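Long-range contact in WbmS, polysaccharide deacetylase involved in O-antigen biosynthesis (Bordetella bronchiseptica, PDB 3HFT), which is probably a zinc-dependent polysaccharide deacetylase that takes part in making the O-antigen of the bacterial surface: residues 39-44 / 63-68. Sequence-based numbering, arbitrary orientation.
Sequences IFLTFD and AGVCAT
Strands 39-44 and 67-71 meet here as parallel neighbours, F43 N and L41 O of the first both bonding to T68 of the second. They are the two strands of a beta-alpha-beta unit: helix 50-63 carries the chain back, G64 leaves it with positive phi, and V65 and C66 lead into the new strand. The register follows the usual parallel pattern, with T42 bridged to T68. T68 N donates to L41 O at 3.0 Å in a nearly straight bond (165° at the hydrogen). T68 O accepts from F43 N at 2.9 Å, more bent at 146°. T68 O also receives a CH...O contact from T42 CA at 3.2 Å.

Water joins the direct bond at L41 O: one molecule donates to it and accepts from T68 OG1 at 2.7 Å, which gives L41 O two donors. T68 OG1 is also bonded to I24 N, so this hydroxyl ties the strand to the N-terminal loop. A second water accepts from L41 N at 2.9 Å and can donate to C66 O, though other acceptors compete for its protons; it spans the two strands one step before the direct rung at T68. T42 OG1, by contrast, turns to L205 O and R125 NH1, and R125 also forms a salt bridge with D44 OD1; the other edge of strand 39-44 pairs with strand 203-207, which makes 39-44 an interior strand of the sheet. Its C-terminal end leads toward the zinc site of D46, H92 and H127.

L41, F43, V65 and A67 pack on the helix side, against helices 50-63 and 245-256. F43 CG lies anti to its carbonyl carbon (chi1 -63°), bringing the ring edge to A67; the ring also stacks with W69. L41 CD1 reaches V65 CG2 at 4.1 Å. F43 CE2 meets A67 CB at 3.8 Å.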
ATOM      1  N   ILE A  39      -2.639  20.817  -3.160  1.00 32.11           N
ATOM      2  CA  ILE A  39      -3.346  19.888  -4.023  1.00 31.63           C
ATOM      3  C   ILE A  39      -2.398  19.431  -5.124  1.00 32.95           C
ATOM      4  O   ILE A  39      -1.709  20.251  -5.759  1.00 32.09           O
ATOM      5  CB  ILE A  39      -4.582  20.540  -4.635  1.00 33.21           C
ATOM      6  CG1 ILE A  39      -5.542  21.016  -3.515  1.00 33.69           C
ATOM      7  CG2 ILE A  39      -5.240  19.571  -5.606  1.00 32.59           C
ATOM      8  CD1 ILE A  39      -6.672  21.947  -3.983  1.00 34.41           C
ATOM      9  N   PHE A  40      -2.322  18.122  -5.297  1.00 31.54           N
ATOM     10  CA  PHE A  40      -1.500  17.509  -6.345  1.00 32.25           C
ATOM     11  C   PHE A  40      -2.395  16.734  -7.313  1.00 32.71           C
ATOM     12  O   PHE A  40      -2.866  15.628  -7.006  1.00 33.53           O
ATOM     13  CB  PHE A  40      -0.473  16.562  -5.722  1.00 31.45           C
ATOM     14  CG  PHE A  40       0.495  17.240  -4.788  1.00 31.84           C
ATOM     15  CD1 PHE A  40       0.113  17.600  -3.525  1.00 31.88           C
ATOM     16  CD2 PHE A  40       1.777  17.557  -5.206  1.00 31.99           C
ATOM     17  CE1 PHE A  40       0.988  18.249  -2.668  1.00 33.32           C
ATOM     18  CE2 PHE A  40       2.665  18.181  -4.343  1.00 33.17           C
ATOM     19  CZ  PHE A  40       2.257  18.538  -3.078  1.00 34.30           C
ATOM     20  N   LEU A  41      -2.705  17.342  -8.459  1.00 31.49           N
ATOM     21  CA  LEU A  41      -3.517  16.674  -9.470  1.00 32.78           C
ATOM     22  C   LEU A  41      -2.609  15.718 -10.221  1.00 30.75           C
ATOM     23  O   LEU A  41      -1.515  16.111 -10.704  1.00 33.31           O
ATOM     24  CB  LEU A  41      -4.125  17.691 -10.440  1.00 32.91           C
ATOM     25  CG  LEU A  41      -5.124  18.708  -9.877  1.00 36.47           C
ATOM     26  CD1 LEU A  41      -5.502  19.754 -10.954  1.00 34.61           C
ATOM     27  CD2 LEU A  41      -6.348  18.004  -9.347  1.00 37.26           C
ATOM     28  N   THR A  42      -3.025  14.465 -10.293  1.00 32.24           N
ATOM     29  CA  THR A  42      -2.261  13.441 -10.973  1.00 32.20           C
ATOM     30  C   THR A  42      -3.165  12.737 -11.990  1.00 34.00           C
ATOM     31  O   THR A  42      -4.362  12.558 -11.758  1.00 33.49           O
ATOM     32  CB  THR A  42      -1.602  12.426  -9.986  1.00 32.96           C
ATOM     33  OG1 THR A  42      -2.603  11.600  -9.385  1.00 33.07           O
ATOM     34  CG2 THR A  42      -0.758  13.146  -8.901  1.00 31.44           C
ATOM     35  N   PHE A  43      -2.562  12.353 -13.110  1.00 32.84           N
ATOM     36  CA  PHE A  43      -3.265  11.734 -14.207  1.00 32.47           C
ATOM     37  C   PHE A  43      -2.604  10.441 -14.627  1.00 33.17           C
ATOM     38  O   PHE A  43      -1.475  10.437 -15.051  1.00 33.07           O
ATOM     39  CB  PHE A  43      -3.315  12.731 -15.366  1.00 32.49           C
ATOM     40  CG  PHE A  43      -4.086  13.975 -15.020  1.00 32.55           C
ATOM     41  CD1 PHE A  43      -5.455  14.023 -15.219  1.00 36.00           C
ATOM     42  CD2 PHE A  43      -3.447  15.061 -14.457  1.00 32.75           C
ATOM     43  CE1 PHE A  43      -6.180  15.128 -14.834  1.00 34.31           C
ATOM     44  CE2 PHE A  43      -4.148  16.179 -14.077  1.00 36.64           C
ATOM     45  CZ  PHE A  43      -5.514  16.215 -14.254  1.00 36.52           C
ATOM     46  N   ASP A  44      -3.316   9.339 -14.452  1.00 34.21           N
ATOM     47  CA  ASP A  44      -2.913   8.025 -14.916  1.00 32.37           C
ATOM     48  C   ASP A  44      -3.474   7.906 -16.357  1.00 33.72           C
ATOM     49  O   ASP A  44      -4.703   7.823 -16.575  1.00 34.73           O
ATOM     50  CB  ASP A  44      -3.520   6.931 -14.057  1.00 32.57           C
ATOM     51  CG  ASP A  44      -2.911   6.864 -12.656  1.00 38.48           C
ATOM     52  OD1 ASP A  44      -1.902   7.543 -12.386  1.00 36.59           O
ATOM     53  OD2 ASP A  44      -3.457   6.102 -11.830  1.00 37.88           O
ATOM     54  N   ALA A  63      -6.542  26.031 -17.148  1.00 35.19           N
ATOM     55  CA  ALA A  63      -6.573  26.464 -15.756  1.00 35.16           C
ATOM     56  C   ALA A  63      -5.250  27.079 -15.353  1.00 36.70           C
ATOM     57  O   ALA A  63      -5.176  27.846 -14.402  1.00 38.52           O
ATOM     58  CB  ALA A  63      -6.907  25.261 -14.846  1.00 33.59           C
ATOM     59  N   GLY A  64      -4.188  26.716 -16.059  1.00 37.25           N
ATOM     60  CA  GLY A  64      -2.865  27.234 -15.775  1.00 35.49           C
ATOM     61  C   GLY A  64      -2.230  26.725 -14.498  1.00 36.62           C
ATOM     62  O   GLY A  64      -1.431  27.432 -13.897  1.00 34.09           O
ATOM     63  N   VAL A  65      -2.570  25.502 -14.091  1.00 36.27           N
ATOM     64  CA  VAL A  65      -2.055  24.901 -12.845  1.00 35.49           C
ATOM     65  C   VAL A  65      -1.036  23.775 -13.119  1.00 35.32           C
ATOM     66  O   VAL A  65      -0.947  23.244 -14.242  1.00 34.89           O
ATOM     67  CB  VAL A  65      -3.234  24.314 -11.981  1.00 34.72           C
ATOM     68  CG1 VAL A  65      -4.306  25.372 -11.739  1.00 36.56           C
ATOM     69  CG2 VAL A  65      -3.898  23.077 -12.660  1.00 35.56           C
ATOM     70  N   CYS A  66      -0.277  23.434 -12.083  1.00 33.66           N
ATOM     71  CA  CYS A  66       0.649  22.300 -12.093  1.00 34.38           C
ATOM     72  C   CYS A  66      -0.111  20.984 -12.128  1.00 34.55           C
ATOM     73  O   CYS A  66      -1.255  20.902 -11.682  1.00 33.91           O
ATOM     74  CB  CYS A  66       1.502  22.281 -10.817  1.00 35.63           C
ATOM     75  SG  CYS A  66       2.781  23.528 -10.758  1.00 39.32           S
ATOM     76  N   ALA A  67       0.544  19.942 -12.634  1.00 33.14           N
ATOM     77  CA  ALA A  67      -0.027  18.612 -12.636  1.00 32.63           C
ATOM     78  C   ALA A  67       1.069  17.586 -12.931  1.00 35.90           C
ATOM     79  O   ALA A  67       2.117  17.927 -13.478  1.00 31.56           O
ATOM     80  CB  ALA A  67      -1.205  18.505 -13.643  1.00 32.10           C
ATOM     81  N   THR A  68       0.840  16.346 -12.518  1.00 33.57           N
ATOM     82  CA  THR A  68       1.787  15.261 -12.760  1.00 33.64           C
ATOM     83  C   THR A  68       1.071  14.192 -13.587  1.00 33.18           C
ATOM     84  O   THR A  68      -0.071  13.868 -13.308  1.00 33.80           O
ATOM     85  CB  THR A  68       2.266  14.677 -11.455  1.00 33.27           C
ATOM     86  OG1 THR A  68       2.768  15.738 -10.632  1.00 34.25           O
ATOM     87  CG2 THR A  68       3.348  13.633 -11.703  1.00 35.26           C
TER
HETATM   88  O   HOH W   1       0.714  16.880  -9.224  1.00 27.97           O
HETATM   89  O   HOH W   2      -1.527  19.862  -9.131  1.00 31.76           O